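Local coordinates for protein aminoglycoside-O-phosphotransferase VIII (Streptomyces rimosus, PDB 4H05) that phosphorylates the 3'-hydroxyl of aminoglycoside antibiotics with ATP, probably using magnesium, and so confers antibiotic resistance, at residues Glu93-Arg98 / Asn195-Pro200; Cys21-Val26 / Gly34-Arg39; Gly16-Cys21 / Arg43-Lys48. All blocks are in the same frame, centred on the assembly; numbering follows the deposited sequence.

Contact 1 of 3, residues Glu93-Arg98 / Asn195-Pro200; sequences EAVPGR and NVLLDP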
loop_
_atom_site.group_PDB
_atom_site.type_symbol
_atom_site.label_atom_id
_atom_site.label_comp_id
_atom_site.label_asym_id
_atom_site.label_seq_id
_atom_site.Cartn_x
_atom_site.Cartn_y
_atom_site.Cartn_z
ATOM N N GLU A 93 -9.803 13.634 -1.346
ATOM C CA GLU A 93 -9.030 14.836 -1.092
ATOM C C GLU A 93 -7.587 14.462 -1.142
ATOM O O GLU A 93 -7.258 13.378 -0.737
ATOM C CB GLU A 93 -9.393 15.400 0.286
ATOM C CG GLU A 93 -10.845 15.857 0.254
ATOM C CD GLU A 93 -11.300 16.579 1.511
ATOM O OE1 GLU A 93 -10.549 16.560 2.499
ATOM O OE2 GLU A 93 -12.419 17.134 1.489
ATOM N N ALA A 94 -6.734 15.320 -1.700
ATOM C CA ALA A 94 -5.335 15.022 -1.816
ATOM C C ALA A 94 -4.796 15.033 -0.392
ATOM O O ALA A 94 -5.413 15.680 0.452
ATOM C CB ALA A 94 -4.643 16.087 -2.666
ATOM N N VAL A 95 -3.727 14.268 -0.123
ATOM C CA VAL A 95 -3.036 14.274 1.211
ATOM C C VAL A 95 -1.853 15.240 1.123
ATOM O O VAL A 95 -1.050 15.093 0.233
ATOM C CB VAL A 95 -2.485 12.846 1.590
ATOM C CG1 VAL A 95 -1.805 12.853 2.961
ATOM C CG2 VAL A 95 -3.603 11.826 1.584
ATOM N N PRO A 96 -1.737 16.228 2.031
ATOM C CA PRO A 96 -0.636 17.140 1.808
ATOM C C PRO A 96 0.674 16.467 2.142
ATOM O O PRO A 96 0.672 15.356 2.585
ATOM C CB PRO A 96 -0.908 18.303 2.782
ATOM C CG PRO A 96 -1.811 17.693 3.826
ATOM C CD PRO A 96 -2.636 16.672 3.096
ATOM N N GLY A 97 1.783 17.121 1.825
ATOM C CA GLY A 97 3.067 16.746 2.281
ATOM C C GLY A 97 3.850 15.967 1.254
ATOM O O GLY A 97 3.537 16.000 0.071
ATOM N N ARG A 98 4.914 15.304 1.723
ATOM C CA ARG A 98 5.854 14.651 0.846
ATOM C C ARG A 98 5.879 13.141 1.179
ATOM O O ARG A 98 5.855 12.755 2.349
ATOM C CB ARG A 98 7.230 15.258 1.050
ATOM C CG ARG A 98 8.344 14.536 0.293
ATOM C CD ARG A 98 9.690 15.110 0.723
ATOM N NE ARG A 98 9.748 16.563 0.646
ATOM C CZ ARG A 98 10.410 17.345 1.508
ATOM N NH1 ARG A 98 11.053 16.835 2.547
ATOM N NH2 ARG A 98 10.433 18.671 1.329
ATOM N N ASN A 195 3.416 4.879 -0.052
ATOM C CA ASN A 195 2.040 5.030 0.365
ATOM C C ASN A 195 1.840 5.785 1.666
ATOM O O ASN A 195 0.734 5.753 2.304
ATOM C CB ASN A 195 1.568 3.578 0.472
ATOM C CG ASN A 195 1.453 2.976 -0.875
ATOM O OD1 ASN A 195 1.211 3.752 -1.790
ATOM N ND2 ASN A 195 1.601 1.640 -1.029
ATOM N N VAL A 196 2.921 6.432 2.118
ATOM C CA VAL A 196 2.897 7.244 3.354
ATOM C C VAL A 196 3.451 8.638 3.058
ATOM O O VAL A 196 4.554 8.820 2.493
ATOM C CB VAL A 196 3.730 6.619 4.464
ATOM C CG1 VAL A 196 3.575 7.390 5.768
ATOM C CG2 VAL A 196 3.341 5.169 4.676
ATOM N N LEU A 197 2.635 9.618 3.367
ATOM C CA LEU A 197 3.012 10.972 3.119
ATOM C C LEU A 197 3.189 11.633 4.479
ATOM O O LEU A 197 2.592 11.220 5.481
ATOM C CB LEU A 197 1.928 11.674 2.312
ATOM C CG LEU A 197 1.959 11.468 0.781
ATOM C CD1 LEU A 197 0.814 10.588 0.452
ATOM C CD2 LEU A 197 1.806 12.701 -0.070
ATOM N N LEU A 198 4.037 12.629 4.512
ATOM C CA LEU A 198 4.342 13.263 5.729
ATOM C C LEU A 198 4.648 14.771 5.613
ATOM O O LEU A 198 4.971 15.328 4.549
ATOM C CB LEU A 198 5.479 12.526 6.449
ATOM C CG LEU A 198 6.292 11.273 6.230
ATOM C CD1 LEU A 198 6.374 10.469 7.527
ATOM C CD2 LEU A 198 5.995 10.462 4.965
ATOM N N ASP A 199 4.523 15.455 6.727
ATOM C CA ASP A 199 4.678 16.920 6.681
ATOM C C ASP A 199 6.184 17.192 6.423
ATOM O O ASP A 199 7.011 16.593 7.098
ATOM C CB ASP A 199 4.191 17.477 8.027
ATOM C CG ASP A 199 4.444 18.961 8.176
ATOM O OD1 ASP A 199 3.490 19.707 8.086
ATOM O OD2 ASP A 199 5.592 19.346 8.326
ATOM N N PRO A 200 6.546 18.035 5.455
ATOM C CA PRO A 200 8.009 18.217 5.198
ATOM C C PRO A 200 8.781 18.880 6.346
ATOM O O PRO A 200 9.997 18.693 6.469
ATOM C CB PRO A 200 8.096 19.062 3.912
ATOM C CG PRO A 200 6.691 19.193 3.409
ATOM C CD PRO A 200 5.699 18.581 4.378
#
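The linker between the N-terminal five-stranded sheet and the C-terminal part of this kinase-like fold meets strand 196-198 here, where R98 and L198 form an antiparallel hydrogen-bonded pair. R98 N donates to L198 O at 2.8 Å, almost straight (168°) and in the carbonyl plane. In return L198 N reaches R98 O, also at 2.8 Å, but this donor stands above the carbonyl plane and the bond is more bent. Next to the pair, the backbone of G97 passes close to the other strand, its CA 3.3 Å from L198 O in a CA-H...O contact.

On the buried side L197 packs beneath the linker. Its CB meets V95 CG1 at 4.0 Å, while its CD2 lies 3.7 Å from V95 O. V95 turns CG1 toward L197 because that branch is anti to the backbone N (chi1 -179°). F46 of strand 43-50 touches V95 too, which ties the linker to the N-terminal sheet. At the exposed end P200 CB lies over one face of the R98 guanidinium, toward its rim and 3.5 Å from R98 NH2; W104 makes a cation-pi contact with the same arginine.

N195, at the start of 195-200, is a predicted magnesium ligand and donates through ND2 to D190 O, D190 being the predicted proton acceptor. A short linker strand paired with the hairpin that follows the predicted catalytic loop is consistent with the kinase-like fold of the aminoglycoside phosphotransferases.

Contact 2 of 3, residues Cys21-Val26 / Gly34-Arg39; sequences CEWVVV and GVYRLR
W23 and L38 lie side by side on one face of the hairpin, where L38 places its branched end over one face of the indole. L38 CG sits 3.8 Å from the centroid of the five-membered ring, almost on the ring normal, in a CH-pi contact, and CD1 closes on W23 CD2. The six-membered ring of W23 turns its edge to the face of Y36 in a T-shaped pair, with centroids 5.1 Å apart and planes at 64°. V25 CG2 then approaches the rim of the tyrosine, 3.5 Å from Y36 CE1 and near the ring plane.

E22, V24, R37 and R39 occupy the other face. E22 OE1 alone takes both bonds of a salt bridge, at 3.1 Å from R39 NE and the same distance from R39 NH2. The oxygen lies in the guanidinium plane, but the carboxylate is turned 58° against it; NE meets OE1 on the anti side and NH2 comes from above the carboxylate plane. R39 starts with CG between its backbone N and carbonyl carbon (chi1 58°) and then runs extended alongside E22, which brings one guanidinium face over V24 CG2, 3.7 Å from R39 CZ.

Beneath these side chains the backbones hold the antiparallel register. E22 pairs with R39 and V24 with R37 through two hydrogen bonds each, and V26 N adds a bond to V35 O at 3.0 Å. Further out, L11 and L14 of helix 6-17 pack on the indole, R15 makes a cation-pi contact with it, and R37 forms a salt bridge with E44. The V35 side chain lies about 6 Å from that of D210, a predicted magnesium ligand. The edge strand 22-25 paired with its inner neighbour 35-40 is consistent with the hairpin whose loop covers the nucleotide in kinase-like phosphotransferases.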
loop_
_atom_site.group_PDB
_atom_site.type_symbol
_atom_site.label_atom_id
_atom_site.label_comp_id
_atom_site.label_asym_id
_atom_site.label_seq_id
_atom_site.Cartn_x
_atom_site.Cartn_y
_atom_site.Cartn_z
ATOM N N CYS A 21 -10.717 21.945 -12.895
ATOM C CA CYS A 21 -9.611 21.280 -12.240
ATOM C C CYS A 21 -8.631 20.833 -13.315
ATOM O O CYS A 21 -9.004 20.244 -14.335
ATOM C CB CYS A 21 -10.064 20.121 -11.336
ATOM S SG CYS A 21 -10.726 20.703 -9.745
ATOM N N GLU A 22 -7.367 21.119 -13.052
ATOM C CA GLU A 22 -6.309 20.662 -13.885
ATOM C C GLU A 22 -5.817 19.272 -13.470
ATOM O O GLU A 22 -5.548 19.026 -12.348
ATOM C CB GLU A 22 -5.154 21.635 -13.853
ATOM C CG GLU A 22 -3.908 21.121 -14.582
ATOM C CD GLU A 22 -2.833 22.205 -14.668
ATOM O OE1 GLU A 22 -2.222 22.555 -13.615
ATOM O OE2 GLU A 22 -2.604 22.683 -15.808
ATOM N N TRP A 23 -5.682 18.396 -14.466
ATOM C CA TRP A 23 -5.216 17.048 -14.311
ATOM C C TRP A 23 -3.753 16.828 -14.469
ATOM O O TRP A 23 -3.213 17.031 -15.518
ATOM C CB TRP A 23 -5.930 16.177 -15.319
ATOM C CG TRP A 23 -7.384 15.969 -15.011
ATOM C CD1 TRP A 23 -8.389 16.917 -14.931
ATOM C CD2 TRP A 23 -8.071 14.673 -14.777
ATOM N NE1 TRP A 23 -9.590 16.324 -14.674
ATOM C CE2 TRP A 23 -9.467 14.995 -14.548
ATOM C CE3 TRP A 23 -7.666 13.344 -14.757
ATOM C CZ2 TRP A 23 -10.404 14.039 -14.321
ATOM C CZ3 TRP A 23 -8.622 12.372 -14.484
ATOM C CH2 TRP A 23 -9.966 12.722 -14.263
ATOM N N VAL A 24 -3.118 16.253 -13.456
ATOM C CA VAL A 24 -1.719 15.915 -13.513
ATOM C C VAL A 24 -1.553 14.403 -13.443
ATOM O O VAL A 24 -2.107 13.730 -12.555
ATOM C CB VAL A 24 -1.005 16.522 -12.359
ATOM C CG1 VAL A 24 0.495 16.317 -12.500
ATOM C CG2 VAL A 24 -1.376 18.002 -12.288
ATOM N N VAL A 25 -0.827 13.853 -14.402
ATOM C CA VAL A 25 -0.595 12.433 -14.396
ATOM C C VAL A 25 0.476 12.123 -13.404
ATOM O O VAL A 25 1.523 12.752 -13.419
ATOM C CB VAL A 25 -0.196 11.942 -15.738
ATOM C CG1 VAL A 25 0.289 10.501 -15.625
ATOM C CG2 VAL A 25 -1.424 12.061 -16.627
ATOM N N VAL A 26 0.181 11.224 -12.476
ATOM C CA VAL A 26 1.193 10.809 -11.509
ATOM C C VAL A 26 1.600 9.364 -11.799
ATOM O O VAL A 26 2.723 8.993 -11.504
ATOM C CB VAL A 26 0.844 11.144 -10.016
ATOM C CG1 VAL A 26 -0.591 11.611 -9.850
ATOM C CG2 VAL A 26 1.192 9.990 -9.068
ATOM N N GLY A 34 -4.666 5.071 -14.543
ATOM C CA GLY A 34 -3.975 5.071 -13.277
ATOM C C GLY A 34 -4.379 6.106 -12.227
ATOM O O GLY A 34 -5.439 6.016 -11.621
ATOM N N VAL A 35 -3.455 7.032 -11.978
ATOM C CA VAL A 35 -3.441 7.860 -10.804
ATOM C C VAL A 35 -3.218 9.298 -11.250
ATOM O O VAL A 35 -2.284 9.560 -11.981
ATOM C CB VAL A 35 -2.301 7.437 -9.848
ATOM C CG1 VAL A 35 -2.195 8.417 -8.645
ATOM C CG2 VAL A 35 -2.527 5.990 -9.348
ATOM N N TYR A 36 -4.078 10.220 -10.805
ATOM C CA TYR A 36 -3.971 11.629 -11.123
ATOM C C TYR A 36 -4.136 12.508 -9.894
ATOM O O TYR A 36 -4.843 12.128 -8.944
ATOM C CB TYR A 36 -5.039 12.035 -12.164
ATOM C CG TYR A 36 -5.106 11.136 -13.374
ATOM C CD1 TYR A 36 -4.417 11.446 -14.510
ATOM C CD2 TYR A 36 -5.883 9.995 -13.359
ATOM C CE1 TYR A 36 -4.449 10.624 -15.620
ATOM C CE2 TYR A 36 -5.955 9.179 -14.470
ATOM C CZ TYR A 36 -5.211 9.498 -15.595
ATOM O OH TYR A 36 -5.273 8.699 -16.690
ATOM N N ARG A 37 -3.485 13.661 -9.943
ATOM C CA ARG A 37 -3.652 14.787 -9.059
ATOM C C ARG A 37 -4.421 15.877 -9.791
ATOM O O ARG A 37 -4.005 16.321 -10.899
ATOM C CB ARG A 37 -2.302 15.300 -8.666
ATOM C CG ARG A 37 -2.327 16.502 -7.730
ATOM C CD ARG A 37 -0.892 17.010 -7.493
ATOM N NE ARG A 37 -0.172 16.058 -6.639
ATOM C CZ ARG A 37 -0.238 16.031 -5.298
ATOM N NH1 ARG A 37 0.456 15.124 -4.620
ATOM N NH2 ARG A 37 -0.993 16.905 -4.623
ATOM N N LEU A 38 -5.579 16.241 -9.243
ATOM C CA LEU A 38 -6.452 17.258 -9.841
ATOM C C LEU A 38 -6.359 18.451 -8.974
ATOM O O LEU A 38 -6.569 18.352 -7.782
ATOM C CB LEU A 38 -7.912 16.877 -9.868
ATOM C CG LEU A 38 -8.460 16.129 -11.050
ATOM C CD1 LEU A 38 -7.554 14.858 -11.220
ATOM C CD2 LEU A 38 -9.971 15.865 -10.823
ATOM N N ARG A 39 -6.134 19.602 -9.575
ATOM C CA ARG A 39 -5.911 20.805 -8.799
ATOM C C ARG A 39 -6.481 22.045 -9.430
ATOM O O ARG A 39 -6.385 22.223 -10.642
ATOM C CB ARG A 39 -4.429 21.000 -8.614
ATOM C CG ARG A 39 -3.651 21.089 -9.900
ATOM C CD ARG A 39 -2.167 21.246 -9.604
ATOM N NE ARG A 39 -1.439 21.560 -10.834
ATOM C CZ ARG A 39 -0.149 21.309 -11.054
ATOM N NH1 ARG A 39 0.592 20.696 -10.116
ATOM N NH2 ARG A 39 0.414 21.689 -12.214
#

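Contact 3 of 3, residues Gly16-Cys21 / Arg43-Lys48; sequences GRYPGC and RELFVK
Apolar contact between Y18 and L45 brings the turn that follows helix 6-17 against strand 43-50. The methyl CD1 of L45 touches the CD1-CE1 bond of the phenol, 3.5 Å from Y18 CD1 and 3.6 Å from Y18 CE1, and the two side chains cross at about a right angle. Y18 has CG anti to its carbonyl carbon (chi1 -59°), which directs the ring toward the sheet. There V79 of strand 78-83 also touches both Y18 and L45, and L38 and V91 pack on the tyrosine from the neighbouring strands.

The segment 16-21 is the connection from the N-terminal helix into the first strand of the antiparallel sheet of the N-terminal lobe. A type II beta turn from Y18 to C21 reverses the chain, closed by C21 N donating to Y18 O at 3.2 Å. G20 occupies the third position of that turn with a positive phi of 77°, as is common in type II turns.

Polar links are sparse and mostly indirect. One water donates to R17 O at 2.6 Å and accepts from R43 NH1 at 3.1 Å, linking R17 to the strand as far as the poorly ordered R43 can be trusted. The R43 guanidinium reaches the turn with NH1 near the edge of the Y18 ring, but its exact placement beside C21 is doubtful. At the far end of the phenol, Y18 OH is hydrogen-bonded to E80, whose carboxylate also forms a salt bridge with R17.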
loop_
_atom_site.group_PDB
_atom_site.type_symbol
_atom_site.label_atom_id
_atom_site.label_comp_id
_atom_site.label_asym_id
_atom_site.label_seq_id
_atom_site.Cartn_x
_atom_site.Cartn_y
_atom_site.Cartn_z
ATOM N N GLY A 16 -15.965 16.024 -16.280
ATOM C CA GLY A 16 -17.176 16.910 -16.063
ATOM C C GLY A 16 -17.610 17.153 -14.591
ATOM O O GLY A 16 -18.224 18.175 -14.257
ATOM N N ARG A 17 -17.282 16.255 -13.675
ATOM C CA ARG A 17 -17.673 16.462 -12.310
ATOM C C ARG A 17 -16.699 17.365 -11.569
ATOM O O ARG A 17 -17.008 17.853 -10.482
ATOM C CB ARG A 17 -17.704 15.119 -11.558
ATOM C CG ARG A 17 -18.863 14.147 -11.865
ATOM C CD ARG A 17 -18.833 12.946 -10.885
ATOM N NE ARG A 17 -19.279 11.869 -11.679
ATOM C CZ ARG A 17 -18.697 10.709 -11.879
ATOM N NH1 ARG A 17 -17.645 10.334 -11.229
ATOM N NH2 ARG A 17 -19.258 9.873 -12.747
ATOM N N TYR A 18 -15.500 17.543 -12.104
ATOM C CA TYR A 18 -14.473 18.417 -11.481
ATOM C C TYR A 18 -14.064 19.556 -12.460
ATOM O O TYR A 18 -12.948 19.650 -12.832
ATOM C CB TYR A 18 -13.266 17.543 -11.017
ATOM C CG TYR A 18 -13.802 16.553 -10.047
ATOM C CD1 TYR A 18 -14.046 16.931 -8.746
ATOM C CD2 TYR A 18 -14.232 15.312 -10.462
ATOM C CE1 TYR A 18 -14.635 16.058 -7.873
ATOM C CE2 TYR A 18 -14.837 14.433 -9.589
ATOM C CZ TYR A 18 -15.050 14.818 -8.308
ATOM O OH TYR A 18 -15.692 13.972 -7.402
ATOM N N PRO A 19 -14.989 20.444 -12.821
ATOM C CA PRO A 19 -14.667 21.433 -13.841
ATOM C C PRO A 19 -13.731 22.422 -13.283
ATOM O O PRO A 19 -13.759 22.692 -12.073
ATOM C CB PRO A 19 -16.016 22.108 -14.129
ATOM C CG PRO A 19 -16.779 21.982 -12.841
ATOM C CD PRO A 19 -16.358 20.625 -12.290
ATOM N N GLY A 20 -12.870 22.943 -14.148
ATOM C CA GLY A 20 -11.884 23.920 -13.724
ATOM C C GLY A 20 -10.732 23.277 -12.989
ATOM O O GLY A 20 -9.856 23.986 -12.483
ATOM N N CYS A 21 -10.717 21.945 -12.895
ATOM C CA CYS A 21 -9.611 21.280 -12.240
ATOM C C CYS A 21 -8.631 20.833 -13.315
ATOM O O CYS A 21 -9.004 20.244 -14.335
ATOM C CB CYS A 21 -10.064 20.121 -11.336
ATOM S SG CYS A 21 -10.726 20.703 -9.745
ATOM N N ARG A 43 -8.013 23.745 -4.026
ATOM C CA ARG A 43 -8.328 22.367 -3.575
ATOM C C ARG A 43 -7.523 21.435 -4.496
ATOM O O ARG A 43 -7.204 21.799 -5.670
ATOM C CB ARG A 43 -9.840 22.035 -3.636
ATOM C CG ARG A 43 -10.501 22.231 -5.009
ATOM C CD ARG A 43 -11.511 21.146 -5.435
ATOM N NE ARG A 43 -11.920 21.311 -6.855
ATOM C CZ ARG A 43 -13.121 20.997 -7.393
ATOM N NH1 ARG A 43 -14.100 20.455 -6.648
ATOM N NH2 ARG A 43 -13.364 21.227 -8.706
ATOM N N GLU A 44 -7.157 20.280 -3.955
ATOM C CA GLU A 44 -6.418 19.238 -4.672
ATOM C C GLU A 44 -7.085 17.982 -4.327
ATOM O O GLU A 44 -7.463 17.825 -3.195
ATOM C CB GLU A 44 -4.934 19.136 -4.297
ATOM C CG GLU A 44 -4.142 20.336 -4.782
ATOM C CD GLU A 44 -2.762 20.033 -5.385
ATOM O OE1 GLU A 44 -2.337 18.848 -5.485
ATOM O OE2 GLU A 44 -2.092 21.024 -5.801
ATOM N N LEU A 45 -7.332 17.150 -5.351
ATOM C CA LEU A 45 -7.850 15.799 -5.225
ATOM C C LEU A 45 -6.863 14.811 -5.807
ATOM O O LEU A 45 -6.103 15.091 -6.754
ATOM C CB LEU A 45 -9.151 15.630 -5.966
ATOM C CG LEU A 45 -10.160 16.726 -5.578
ATOM C CD1 LEU A 45 -11.330 16.725 -6.506
ATOM C CD2 LEU A 45 -10.704 16.549 -4.141
ATOM N N PHE A 46 -6.920 13.624 -5.265
ATOM C CA PHE A 46 -6.326 12.473 -5.894
ATOM C C PHE A 46 -7.406 11.636 -6.582
ATOM O O PHE A 46 -8.466 11.342 -5.975
ATOM C CB PHE A 46 -5.683 11.578 -4.796
ATOM C CG PHE A 46 -4.449 12.131 -4.134
ATOM C CD1 PHE A 46 -3.922 11.471 -2.990
ATOM C CD2 PHE A 46 -3.785 13.293 -4.583
ATOM C CE1 PHE A 46 -2.780 11.949 -2.344
ATOM C CE2 PHE A 46 -2.643 13.757 -3.919
ATOM C CZ PHE A 46 -2.144 13.077 -2.798
ATOM N N VAL A 47 -7.129 11.165 -7.802
ATOM C CA VAL A 47 -8.092 10.344 -8.600
ATOM C C VAL A 47 -7.386 9.111 -9.086
ATOM O O VAL A 47 -6.281 9.194 -9.620
ATOM C CB VAL A 47 -8.627 11.083 -9.807
ATOM C CG1 VAL A 47 -9.387 10.140 -10.711
ATOM C CG2 VAL A 47 -9.431 12.319 -9.382
ATOM N N LYS A 48 -7.978 7.961 -8.792
ATOM C CA LYS A 48 -7.455 6.666 -9.186
ATOM C C LYS A 48 -8.533 6.042 -10.058
ATOM O O LYS A 48 -9.708 6.062 -9.714
ATOM C CB LYS A 48 -7.157 5.754 -7.969
ATOM C CG LYS A 48 -5.915 6.173 -7.199
ATOM C CD LYS A 48 -5.578 5.401 -5.920
ATOM C CE LYS A 48 -5.634 3.917 -6.068
ATOM N NZ LYS A 48 -5.332 3.241 -4.777
HETATM O O HOH W 1 -16.341 18.973 -8.182
#

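Contacts 2 and 3 belong to the same N-terminal sheet, with centres about 7 Å apart, and share C21; contact 2 is nested within the loop that contact 3 closes. Contact 2 is a surface hairpin, rich in backbone bonds, with aromatic packing on one face and a salt bridge on the other, whereas contact 3 is partly buried and has no direct hydrogen bond across it. Contact 1, also partly buried, pairs a linker with another sheet. It meets the N-terminal sheet through E93, A94 and V95, which touch L45, E44 and F46 of contact 3, A94 also touching R37 of contact 2. Contact 1 holds the predicted magnesium ligand N195, and contact 2 comes near the site through V35.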